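PDB 4G68: ABC transporter from Caldanaerobius, which probably binds xylan-derived oligosaccharides outside the cell as the solute-binding component of an ABC importer, here holding a chain of xylose units. Local coordinates for residues 72-75 with 76-80; 102-105 with 106-109; 124-127 with 128-132; 281-284 with 285-288; 372-376 with 377-381. One frame throughout, in Å; residues are numbered along the deposited sequence.

How the interactions relate
All five contacts are local turns at helix or strand ends that converge on the bound xylose chain. Interaction 1 lies nearest the surface, whereas interactions 3 and 5 are buried and interactions 2 and 4 lie between these extremes. Interactions 1 and 5 pack together through M373 and I377, and both touch the alpha-xylose, 1 mainly by backbone and 5 by a methyl group. Interactions 2 and 3 join helix 103-115 to strand 122-126 and share both beta-xyloses, the first with a lysine and an amide, the second with an indole. Interaction 4 contributes an arginine that spans two sugars, and touches N103 of interaction 2.

Interaction 1. Residues 72-75 with 76-80; sequences TGEP and AKTKV. With XYS (alpha-D-xylopyranose), chain D.
The loop 72-75 and the start of helix 76-90 line one end of the sugar site, and G73 and K77 meet where the helix begins. The backbone N of K77 donates to G73 O at 2.8 Å, and K79 N does the same to P75 O at 3.0 Å, just beyond the cis peptide bond that precedes this proline. E74 supplies the side-chain part. Its chain is bent at chi2 (-71°), which curls the carboxylate back over the first turn, where OE1 takes two bonds from one residue: 2.5 Å from T78 OG1 and a longer 3.3 Å from T78 N. Both donors come on the syn side, but from opposite faces of the carboxylate plane. The other oxygen, E74 OE2, lies alongside the aliphatic part of K77, 3.7 Å from CD, while the ammonium group itself bends away.

On the sugar side, G73 N donates to O2 of the alpha-xylose at 3.3 Å, and the sugar O1 returns a weak bond to G73 O. Having no side chain, G73 lets O1 sit against its backbone, so close that a beta carbon here would clash with it. G73 O thus serves the helix and the ligand together, which may couple the sugar to the helix start, and the two donors on E74 OE1 would probably help keep that carboxylate ionised.

Interaction 2. Residues 102-105 with 106-109; sequences ENDA and YKTK. With XYP (beta-D-xylopyranose), chain B; XYP (beta-D-xylopyranose), chain C.
N103 carries its CG anti to the backbone N (chi1 180°), while K107 has CG beside the backbone N (chi1 -60°) and then runs straight out, so that amide and ammonium group meet at O2 of the same sugar. Both stand at the start of helix 103-115, whose N-cap residue is E102. The cap uses both carboxylate oxygens: A105 N donates to E102 OE1 and D104 N to E102 OE2, each at 3.0 Å and each from above the carboxylate plane.

The D104 and K107 side chains run alongside each other in the same direction, and K107 NZ forms a salt bridge with D104 OD1 at 2.8 Å on the syn side. The same nitrogen donates to both O2 and O3 of the beta-xylose of chain B. N103 adds two bonds to that O2, which gives its proton to OD1 at 2.6 Å and accepts from ND2 at 2.9 Å, the latter bond bent to 132°. One sugar hydroxyl is therefore gripped by three protein atoms, which should fix its orientation closely. W225 backs this pair from outside, its indole making a cation-pi contact with K107 and bonding through NE1 to D104 OD2; D104 thus positions the lysine and is itself held. Y106 turns its ring away from the sugar and bonds to Q124 O through its hydroxyl. A water donates to the backbone oxygen of D104 at 2.8 Å and has a long, weak link to T108 OG1.

Interaction 3. Residues 124-127 with 128-132; sequences QTWA and GGFSQ. With XYP (beta-D-xylopyranose), chain C; XYP (beta-D-xylopyranose), chain B.
W126 ends strand 122-126 of the mixed sheet in this solute-binding fold, and F130 and S131 meet it from the loop that leads to helix 132-136; this turn probably helps hold its indole beside the sugar chain. The hydroxyls form a relay: T125 OG1 donates to S131 OG at 2.7 Å, and S131 OG in turn donates to W126 O at 2.6 Å. That last bond comes from 51° out of the carbonyl plane, so it misses the lone pairs. In S131, OG stands beside the backbone N, which turns it back to the strand.

The indole N-H is spent on the ligand. W126 NE1 donates to O3 of the beta-xylose of chain C in a fairly straight bond (160°), with a weak second bond to O4. C2 of the chain B beta-xylose comes over one face of the indole, near its rim. The far edge makes a T-shaped stack on F130: planes 81° apart, centroids 4.9 Å, with CE3 over the middle of the phenyl ring. G128 O is satisfied by Y165 OH, whereas A127 O is buried with no partner in the model. T125 OG1 also lies at the edge of the F130 ring, 3.4 Å from CD2.

Interaction 4. Residues 281-284 with 285-288; sequences GLTR and DEAT. With XYP (beta-D-xylopyranose), chain C; XYS (alpha-D-xylopyranose), chain D.
T283 and A287 set the backbone of this helix start, A287 N donating to T283 O at 3.0 Å, and T288 N to R284 O one residue on. T283 is the N-cap of helix 284-292 and forms a capping box with E286. In one direction E286 N donates to T283 OG1 (3.1 Å); in the other T283 N donates to E286 OE1 at 3.1 Å, on the anti side of the carboxylate. With chi1 at 62°, OG1 sits between the backbone N and the carbonyl carbon, where it meets the E286 N-H. A water links E286 OE1 to G281 O.

R284 bends at chi2 and chi3 to bring its guanidinium to the sugars. NH1 meets O5 of the beta-xylose of chain C at the group's edge, 3.0 Å away, and NH2 reaches O3 of the alpha-xylose by a weak bond of 2.9 Å. NE bonds weakly to D285 OD1 (2.9 Å) within a salt bridge, the two planes within 1° of parallel but offset. D305 forms a second salt bridge with NH1. NH2 also gives a proton to a water, 2.8 Å off, that reaches D285 OD2. A methionine in place of R284 would probably leave both sugar oxygens without this donor and D285 and D305 without their positive mate. Flanked by two carboxylates, the guanidinium is likely to be held in position and firmly charged while it spans two sugar units.

Interaction 5. Residues 372-376 with 377-381; sequences DMDYL and IATGL. With XYS (alpha-D-xylopyranose), chain D.
D374 and T379 carry the polar part of this contact, where helix 356-377 ends and turns toward strand 381-382. T379 OG1 donates to D374 OD1 at 2.8 Å, on the anti side and 18° out of the carboxylate plane. Among backbone bonds, I377 N reaches M373 O at 2.8 Å in regular helical fashion. D374 O then takes two weak ones, from A378 N and, at 3.3 Å, from T379 N, as the chain leaves the helix through the positive phi of A378 (66°).

The apolar part lies on another side of the turn: M373 CG rests on I377 CD1 at 3.8 Å, and both side chains pack on helix 76-90, against K79 and A76 among others. Toward the ligand the contact is van der Waals in kind, T379 CG2 sitting 3.5 Å from O5 of the alpha-xylose. T379 thus turns its hydroxyl to the protein and its methyl to the sugar. G380 passes so close to the D374 carboxylate that a beta carbon there would run into OD2. An alanine at D374 is likely to deprive the T379 hydroxyl of its acceptor, setting that side chain free to turn and shifting the methyl from the sugar. D374 OD2 also lies close to D175 OD2, so one of the two carboxylates may be protonated, and the bond from T379 would partly offset the crowding of charge.

Interaction 1. Residues 72-75 with 76-80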
# COMPACT_ATOMS: atom_id res chain seq x y z
N THR A 72 5.55 11.89 -5.43
CA THR A 72 5.16 13.24 -5.79
C THR A 72 5.08 14.20 -4.60
O THR A 72 5.25 15.35 -4.76
CB THR A 72 3.80 13.32 -6.53
OG1 THR A 72 2.82 12.53 -5.88
CG2 THR A 72 3.93 12.94 -8.02
N GLY A 73 4.75 13.67 -3.43
CA GLY A 73 4.63 14.50 -2.25
C GLY A 73 5.96 14.84 -1.55
O GLY A 73 6.94 14.17 -1.78
N GLU A 74 5.95 15.85 -0.68
CA GLU A 74 7.16 16.27 0.09
C GLU A 74 7.10 15.59 1.48
O GLU A 74 6.03 15.41 2.03
CB GLU A 74 7.18 17.81 0.24
CG GLU A 74 7.34 18.51 -1.10
CD GLU A 74 8.73 18.35 -1.73
OE1 GLU A 74 9.66 17.65 -1.16
OE2 GLU A 74 8.92 18.92 -2.84
N PRO A 75 8.25 15.19 2.06
CA PRO A 75 9.58 15.45 1.56
C PRO A 75 10.12 14.44 0.55
O PRO A 75 11.29 14.60 0.11
CB PRO A 75 10.45 15.42 2.82
CG PRO A 75 9.73 14.38 3.70
CD PRO A 75 8.27 14.63 3.43
N ALA A 76 9.35 13.41 0.20
CA ALA A 76 9.87 12.34 -0.70
C ALA A 76 10.35 12.89 -2.01
O ALA A 76 11.41 12.52 -2.48
CB ALA A 76 8.88 11.19 -0.89
N LYS A 77 9.59 13.83 -2.62
CA LYS A 77 10.00 14.29 -3.95
C LYS A 77 11.44 14.89 -3.86
O LYS A 77 12.30 14.56 -4.70
CB LYS A 77 8.99 15.34 -4.47
CG LYS A 77 9.36 15.98 -5.82
CD LYS A 77 8.36 17.13 -6.07
CE LYS A 77 8.80 18.03 -7.21
NZ LYS A 77 9.07 17.28 -8.48
N THR A 78 11.71 15.66 -2.79
CA THR A 78 13.01 16.31 -2.67
C THR A 78 14.09 15.25 -2.39
O THR A 78 15.23 15.30 -2.92
CB THR A 78 12.99 17.30 -1.50
OG1 THR A 78 12.03 18.33 -1.75
CG2 THR A 78 14.37 17.93 -1.30
N LYS A 79 13.74 14.29 -1.53
CA LYS A 79 14.69 13.24 -1.17
C LYS A 79 15.07 12.35 -2.32
O LYS A 79 16.25 11.98 -2.44
CB LYS A 79 14.15 12.37 -0.04
CG LYS A 79 13.83 13.16 1.18
CD LYS A 79 15.10 13.45 1.87
CE LYS A 79 14.77 13.39 3.31
NZ LYS A 79 16.01 13.86 3.92
N VAL A 80 14.07 11.94 -3.12
CA VAL A 80 14.38 11.18 -4.31
C VAL A 80 15.33 11.97 -5.24
O VAL A 80 16.31 11.41 -5.76
CB VAL A 80 13.09 10.76 -5.01
CG1 VAL A 80 13.40 10.02 -6.31
CG2 VAL A 80 12.25 9.87 -4.06
C1 XYS D . 4.88 10.25 -1.69
C2 XYS D . 3.78 9.88 -2.71
C3 XYS D . 2.90 8.68 -2.32
C4 XYS D . 3.76 7.56 -1.72
C5 XYS D . 4.61 8.10 -0.57
O1 XYS D . 4.97 11.60 -1.36
O2 XYS D . 2.98 10.91 -3.16
O3 XYS D . 2.21 8.30 -3.45
O4 XYS D . 3.07 6.36 -1.46
O5 XYS D . 5.03 9.38 -0.61

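Interaction 2. Residues 102-105 with 106-109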
# COMPACT_ATOMS: atom_id res chain seq x y z
N GLU A 102 1.91 11.19 -10.35
CA GLU A 102 1.05 10.87 -9.22
C GLU A 102 0.60 9.36 -9.31
O GLU A 102 0.23 8.90 -10.35
CB GLU A 102 -0.14 11.81 -9.13
CG GLU A 102 -1.07 11.42 -7.97
CD GLU A 102 -2.16 10.37 -8.32
OE1 GLU A 102 -2.57 10.30 -9.54
OE2 GLU A 102 -2.74 9.72 -7.38
N ASN A 103 0.63 8.68 -8.16
CA ASN A 103 0.17 7.29 -8.03
C ASN A 103 -0.85 6.77 -9.02
O ASN A 103 -0.56 5.84 -9.80
CB ASN A 103 -0.30 7.13 -6.55
CG ASN A 103 -0.83 5.75 -6.21
OD1 ASN A 103 -0.26 4.75 -6.59
ND2 ASN A 103 -1.91 5.69 -5.43
N ASP A 104 -2.09 7.29 -8.94
CA ASP A 104 -3.11 6.65 -9.80
C ASP A 104 -2.87 6.93 -11.30
O ASP A 104 -3.07 6.04 -12.15
CB ASP A 104 -4.51 7.02 -9.31
CG ASP A 104 -4.89 6.18 -8.14
OD1 ASP A 104 -4.98 4.94 -8.32
OD2 ASP A 104 -4.93 6.75 -7.06
N ALA A 105 -2.36 8.11 -11.63
CA ALA A 105 -2.00 8.37 -13.08
C ALA A 105 -0.77 7.54 -13.50
O ALA A 105 -0.59 7.20 -14.67
CB ALA A 105 -1.71 9.82 -13.27
N TYR A 106 0.08 7.20 -12.51
CA TYR A 106 1.29 6.42 -12.82
C TYR A 106 0.93 5.01 -13.23
O TYR A 106 1.51 4.47 -14.15
CB TYR A 106 2.20 6.39 -11.59
CG TYR A 106 3.43 5.58 -11.81
CD1 TYR A 106 4.54 6.14 -12.34
CD2 TYR A 106 3.52 4.22 -11.44
CE1 TYR A 106 5.70 5.42 -12.54
CE2 TYR A 106 4.67 3.46 -11.70
CZ TYR A 106 5.80 4.09 -12.19
OH TYR A 106 6.97 3.40 -12.51
N LYS A 107 -0.07 4.42 -12.56
CA LYS A 107 -0.54 3.09 -13.03
C LYS A 107 -0.91 3.12 -14.49
O LYS A 107 -0.48 2.23 -15.27
CB LYS A 107 -1.81 2.71 -12.26
CG LYS A 107 -1.53 2.64 -10.77
CD LYS A 107 -2.85 2.53 -9.99
CE LYS A 107 -2.46 2.51 -8.52
NZ LYS A 107 -3.70 2.61 -7.61
N THR A 108 -1.68 4.14 -14.89
CA THR A 108 -2.03 4.26 -16.30
C THR A 108 -0.82 4.41 -17.22
O THR A 108 -0.71 3.73 -18.26
CB THR A 108 -2.99 5.45 -16.51
OG1 THR A 108 -4.13 5.26 -15.67
CG2 THR A 108 -3.44 5.57 -17.98
N LYS A 109 0.07 5.29 -16.81
CA LYS A 109 1.28 5.62 -17.58
C LYS A 109 2.14 4.36 -17.78
O LYS A 109 2.49 4.07 -18.93
CB LYS A 109 2.10 6.67 -16.87
CG LYS A 109 3.26 7.19 -17.71
CD LYS A 109 3.99 8.30 -16.97
CE LYS A 109 5.20 8.72 -17.86
NZ LYS A 109 6.20 9.64 -17.31
C1 XYP B . -0.69 1.83 -3.58
C2 XYP B . -1.42 1.56 -4.89
C3 XYP B . -2.69 0.77 -4.56
C4 XYP B . -2.41 -0.46 -3.66
C5 XYP B . -1.48 -0.11 -2.46
O2 XYP B . -1.67 2.79 -5.54
O3 XYP B . -3.27 0.38 -5.83
O4 XYP B . -3.60 -1.06 -3.16
O5 XYP B . -0.35 0.63 -2.91
C1 XYP C . 2.64 5.58 -2.39
C2 XYP C . 3.23 4.20 -2.09
C3 XYP C . 2.60 3.24 -3.11
C4 XYP C . 1.11 3.30 -2.87
C5 XYP C . 0.60 4.74 -3.04
O2 XYP C . 4.63 4.29 -2.35
O3 XYP C . 3.08 1.94 -2.71
O4 XYP C . 0.51 2.47 -3.87
O5 XYP C . 1.28 5.56 -2.09
O HOH W 1 -5.37 4.45 -12.52

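Interaction 3. Residues 124-127 with 128-132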
# COMPACT_ATOMS: atom_id res chain seq x y z
N GLN A 124 9.37 2.05 -11.17
CA GLN A 124 8.78 1.60 -9.92
C GLN A 124 7.54 0.79 -10.24
O GLN A 124 6.89 1.02 -11.24
CB GLN A 124 8.43 2.81 -9.08
CG GLN A 124 7.81 2.51 -7.73
CD GLN A 124 7.43 3.75 -6.92
OE1 GLN A 124 7.78 4.85 -7.29
NE2 GLN A 124 6.79 3.54 -5.76
N THR A 125 7.24 -0.23 -9.43
CA THR A 125 6.12 -1.05 -9.73
C THR A 125 5.63 -1.65 -8.41
O THR A 125 6.26 -1.44 -7.35
CB THR A 125 6.46 -2.18 -10.73
OG1 THR A 125 5.27 -2.80 -11.15
CG2 THR A 125 7.36 -3.26 -10.09
N TRP A 126 4.54 -2.36 -8.52
CA TRP A 126 4.02 -3.19 -7.44
C TRP A 126 4.21 -4.62 -7.82
O TRP A 126 3.76 -5.05 -8.88
CB TRP A 126 2.50 -2.92 -7.21
CG TRP A 126 2.30 -1.50 -6.65
CD1 TRP A 126 2.42 -1.05 -5.35
CD2 TRP A 126 2.01 -0.34 -7.43
NE1 TRP A 126 2.19 0.31 -5.28
CE2 TRP A 126 1.90 0.78 -6.50
CE3 TRP A 126 1.77 -0.12 -8.80
CZ2 TRP A 126 1.66 2.05 -6.91
CZ3 TRP A 126 1.46 1.18 -9.22
CH2 TRP A 126 1.37 2.23 -8.27
N ALA A 127 4.94 -5.35 -6.98
CA ALA A 127 5.24 -6.77 -7.28
C ALA A 127 4.02 -7.63 -7.06
O ALA A 127 3.13 -7.23 -6.29
CB ALA A 127 6.40 -7.26 -6.40
N GLY A 128 4.03 -8.85 -7.64
CA GLY A 128 2.84 -9.73 -7.66
C GLY A 128 1.99 -9.54 -8.86
O GLY A 128 2.48 -9.40 -10.01
N GLY A 129 0.67 -9.54 -8.65
CA GLY A 129 -0.20 -9.50 -9.76
C GLY A 129 -0.12 -8.32 -10.68
O GLY A 129 -0.30 -8.45 -11.88
N PHE A 130 0.12 -7.15 -10.12
CA PHE A 130 0.30 -5.97 -10.92
C PHE A 130 1.33 -6.14 -12.03
O PHE A 130 1.11 -5.70 -13.19
CB PHE A 130 0.66 -4.77 -10.04
CG PHE A 130 0.71 -3.44 -10.79
CD1 PHE A 130 -0.45 -2.62 -10.96
CD2 PHE A 130 1.92 -3.00 -11.33
CE1 PHE A 130 -0.38 -1.46 -11.67
CE2 PHE A 130 1.98 -1.78 -11.98
CZ PHE A 130 0.83 -1.00 -12.14
N SER A 131 2.48 -6.69 -11.68
CA SER A 131 3.57 -6.79 -12.65
C SER A 131 3.51 -8.06 -13.48
O SER A 131 4.27 -8.19 -14.45
CB SER A 131 4.91 -6.74 -11.85
OG SER A 131 5.05 -5.46 -11.14
N GLN A 132 2.65 -9.02 -13.09
CA GLN A 132 2.72 -10.36 -13.71
C GLN A 132 2.55 -10.26 -15.25
O GLN A 132 3.28 -10.97 -16.00
CB GLN A 132 1.66 -11.31 -13.09
CG GLN A 132 1.83 -12.77 -13.52
CD GLN A 132 0.73 -13.63 -12.97
OE1 GLN A 132 0.02 -13.22 -12.05
NE2 GLN A 132 0.54 -14.83 -13.54
C1 XYP C . 2.64 5.58 -2.39
C2 XYP C . 3.23 4.20 -2.09
C3 XYP C . 2.60 3.24 -3.11
C4 XYP C . 1.11 3.30 -2.87
C5 XYP C . 0.60 4.74 -3.04
O2 XYP C . 4.63 4.29 -2.35
O3 XYP C . 3.08 1.94 -2.71
O4 XYP C . 0.51 2.47 -3.87
O5 XYP C . 1.28 5.56 -2.09
C1 XYP B . -0.69 1.83 -3.58
C2 XYP B . -1.42 1.56 -4.89
C3 XYP B . -2.69 0.77 -4.56
C4 XYP B . -2.41 -0.46 -3.66
C5 XYP B . -1.48 -0.11 -2.46
O2 XYP B . -1.67 2.79 -5.54
O3 XYP B . -3.27 0.38 -5.83
O4 XYP B . -3.60 -1.06 -3.16
O5 XYP B . -0.35 0.63 -2.91

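Interaction 4. Residues 281-284 with 285-288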
# COMPACT_ATOMS: atom_id res chain seq x y z
N GLY A 281 -15.98 11.70 -3.37
CA GLY A 281 -15.41 12.71 -4.24
C GLY A 281 -13.96 13.03 -3.96
O GLY A 281 -13.36 13.73 -4.75
N LEU A 282 -13.41 12.55 -2.83
CA LEU A 282 -12.04 12.93 -2.40
C LEU A 282 -11.00 11.88 -2.74
O LEU A 282 -11.32 10.68 -2.70
CB LEU A 282 -12.04 13.10 -0.88
CG LEU A 282 -12.10 14.55 -0.39
CD1 LEU A 282 -13.09 15.35 -1.21
CD2 LEU A 282 -12.38 14.63 1.10
N THR A 283 -9.76 12.34 -3.05
CA THR A 283 -8.64 11.51 -3.33
C THR A 283 -7.99 11.12 -1.98
O THR A 283 -8.26 11.71 -0.94
CB THR A 283 -7.59 12.27 -4.20
OG1 THR A 283 -7.12 13.40 -3.47
CG2 THR A 283 -8.22 12.78 -5.53
N ARG A 284 -7.10 10.15 -2.05
CA ARG A 284 -6.22 9.81 -0.91
C ARG A 284 -5.53 11.02 -0.39
O ARG A 284 -5.49 11.20 0.80
CB ARG A 284 -5.19 8.75 -1.35
CG ARG A 284 -4.29 8.15 -0.24
CD ARG A 284 -3.03 9.03 -0.07
NE ARG A 284 -2.27 9.04 -1.32
CZ ARG A 284 -1.26 8.21 -1.65
NH1 ARG A 284 -0.84 7.25 -0.78
NH2 ARG A 284 -0.64 8.37 -2.83
N ASP A 285 -4.88 11.77 -1.27
CA ASP A 285 -4.18 12.98 -0.83
C ASP A 285 -5.08 14.00 -0.10
O ASP A 285 -4.67 14.65 0.87
CB ASP A 285 -3.48 13.66 -2.04
CG ASP A 285 -2.31 12.82 -2.60
OD1 ASP A 285 -1.80 11.88 -1.96
OD2 ASP A 285 -1.86 13.13 -3.69
N GLU A 286 -6.31 14.13 -0.56
CA GLU A 286 -7.19 15.02 0.14
C GLU A 286 -7.60 14.49 1.51
O GLU A 286 -7.82 15.25 2.46
CB GLU A 286 -8.46 15.31 -0.69
CG GLU A 286 -8.07 16.25 -1.84
CD GLU A 286 -9.08 16.31 -3.00
OE1 GLU A 286 -9.88 15.40 -3.17
OE2 GLU A 286 -8.97 17.29 -3.83
N ALA A 287 -7.72 13.19 1.60
CA ALA A 287 -8.05 12.58 2.91
C ALA A 287 -6.89 12.63 3.88
O ALA A 287 -7.10 12.89 5.08
CB ALA A 287 -8.49 11.16 2.66
N THR A 288 -5.65 12.41 3.39
CA THR A 288 -4.48 12.54 4.33
C THR A 288 -4.35 14.00 4.77
O THR A 288 -3.96 14.25 5.90
CB THR A 288 -3.15 12.04 3.74
OG1 THR A 288 -2.80 12.83 2.60
CG2 THR A 288 -3.22 10.53 3.35
C1 XYP C . 2.64 5.58 -2.39
C2 XYP C . 3.23 4.20 -2.09
C3 XYP C . 2.60 3.24 -3.11
C4 XYP C . 1.11 3.30 -2.87
C5 XYP C . 0.60 4.74 -3.04
O2 XYP C . 4.63 4.29 -2.35
O3 XYP C . 3.08 1.94 -2.71
O4 XYP C . 0.51 2.47 -3.87
O5 XYP C . 1.28 5.56 -2.09
C1 XYS D . 4.88 10.25 -1.69
C2 XYS D . 3.78 9.88 -2.71
C3 XYS D . 2.90 8.68 -2.32
C4 XYS D . 3.76 7.56 -1.72
C5 XYS D . 4.61 8.10 -0.57
O1 XYS D . 4.97 11.60 -1.36
O2 XYS D . 2.98 10.91 -3.16
O3 XYS D . 2.21 8.30 -3.45
O4 XYS D . 3.07 6.36 -1.46
O5 XYS D . 5.03 9.38 -0.61
O HOH W 2 -11.00 15.21 -5.87
O HOH W 3 -1.37 10.22 -4.87

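Interaction 5. Residues 372-376 with 377-381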
# COMPACT_ATOMS: atom_id res chain seq x y z
N ASP A 372 15.99 2.97 2.61
CA ASP A 372 16.45 3.83 3.73
C ASP A 372 15.62 5.10 3.86
O ASP A 372 15.29 5.47 4.99
CB ASP A 372 17.90 4.25 3.53
CG ASP A 372 18.91 3.10 3.71
OD1 ASP A 372 18.53 1.98 3.93
OD2 ASP A 372 20.15 3.41 3.60
N MET A 373 15.28 5.77 2.74
CA MET A 373 14.50 7.01 2.76
C MET A 373 13.13 6.67 3.37
O MET A 373 12.66 7.40 4.23
CB MET A 373 14.24 7.56 1.31
CG MET A 373 13.33 8.79 1.21
SD MET A 373 12.73 9.10 -0.53
CE MET A 373 11.46 7.86 -0.65
N ASP A 374 12.51 5.58 2.91
CA ASP A 374 11.17 5.17 3.38
C ASP A 374 11.19 5.04 4.88
O ASP A 374 10.29 5.48 5.58
CB ASP A 374 10.76 3.83 2.81
CG ASP A 374 10.16 3.88 1.46
OD1 ASP A 374 9.68 4.95 0.96
OD2 ASP A 374 10.08 2.78 0.85
N TYR A 375 12.25 4.43 5.38
CA TYR A 375 12.34 4.14 6.83
C TYR A 375 12.49 5.46 7.58
O TYR A 375 11.87 5.66 8.62
CB TYR A 375 13.56 3.29 7.08
CG TYR A 375 13.67 2.77 8.48
CD1 TYR A 375 12.55 2.28 9.15
CD2 TYR A 375 14.92 2.71 9.10
CE1 TYR A 375 12.66 1.73 10.41
CE2 TYR A 375 15.05 2.19 10.37
CZ TYR A 375 13.91 1.70 11.00
OH TYR A 375 14.03 1.17 12.26
N LEU A 376 13.32 6.35 7.04
CA LEU A 376 13.55 7.65 7.72
C LEU A 376 12.40 8.60 7.66
O LEU A 376 12.20 9.38 8.62
CB LEU A 376 14.80 8.35 7.14
CG LEU A 376 16.16 7.69 7.51
CD1 LEU A 376 17.21 8.36 6.65
CD2 LEU A 376 16.44 7.81 9.00
N ILE A 377 11.67 8.67 6.54
CA ILE A 377 10.56 9.64 6.48
C ILE A 377 9.13 9.04 6.61
O ILE A 377 8.13 9.77 6.52
CB ILE A 377 10.61 10.56 5.25
CG1 ILE A 377 10.50 9.78 3.95
CG2 ILE A 377 11.89 11.42 5.27
CD1 ILE A 377 10.43 10.67 2.72
N ALA A 378 9.05 7.71 6.79
CA ALA A 378 7.82 6.96 6.97
C ALA A 378 6.91 6.95 5.74
O ALA A 378 5.71 6.79 5.85
CB ALA A 378 7.03 7.35 8.26
N THR A 379 7.50 6.99 4.55
CA THR A 379 6.74 6.79 3.32
C THR A 379 6.71 5.29 2.97
O THR A 379 6.05 4.90 2.02
CB THR A 379 7.41 7.52 2.13
OG1 THR A 379 8.80 7.32 2.17
CG2 THR A 379 7.15 9.03 2.20
N GLY A 380 7.38 4.45 3.75
CA GLY A 380 7.27 3.00 3.50
C GLY A 380 7.97 2.22 4.57
O GLY A 380 8.56 2.84 5.45
N LEU A 381 7.83 0.88 4.54
CA LEU A 381 8.56 0.01 5.48
C LEU A 381 9.72 -0.59 4.67
O LEU A 381 9.53 -1.08 3.61
CB LEU A 381 7.62 -1.05 6.07
CG LEU A 381 6.57 -0.50 7.08
CD1 LEU A 381 5.44 -1.54 7.22
CD2 LEU A 381 7.30 -0.35 8.42
C1 XYS D . 4.88 10.25 -1.69
C2 XYS D . 3.78 9.88 -2.71
C3 XYS D . 2.90 8.68 -2.32
C4 XYS D . 3.76 7.56 -1.72
C5 XYS D . 4.61 8.10 -0.57
O1 XYS D . 4.97 11.60 -1.36
O2 XYS D . 2.98 10.91 -3.16
O3 XYS D . 2.21 8.30 -3.45
O4 XYS D . 3.07 6.36 -1.46
O5 XYS D . 5.03 9.38 -0.61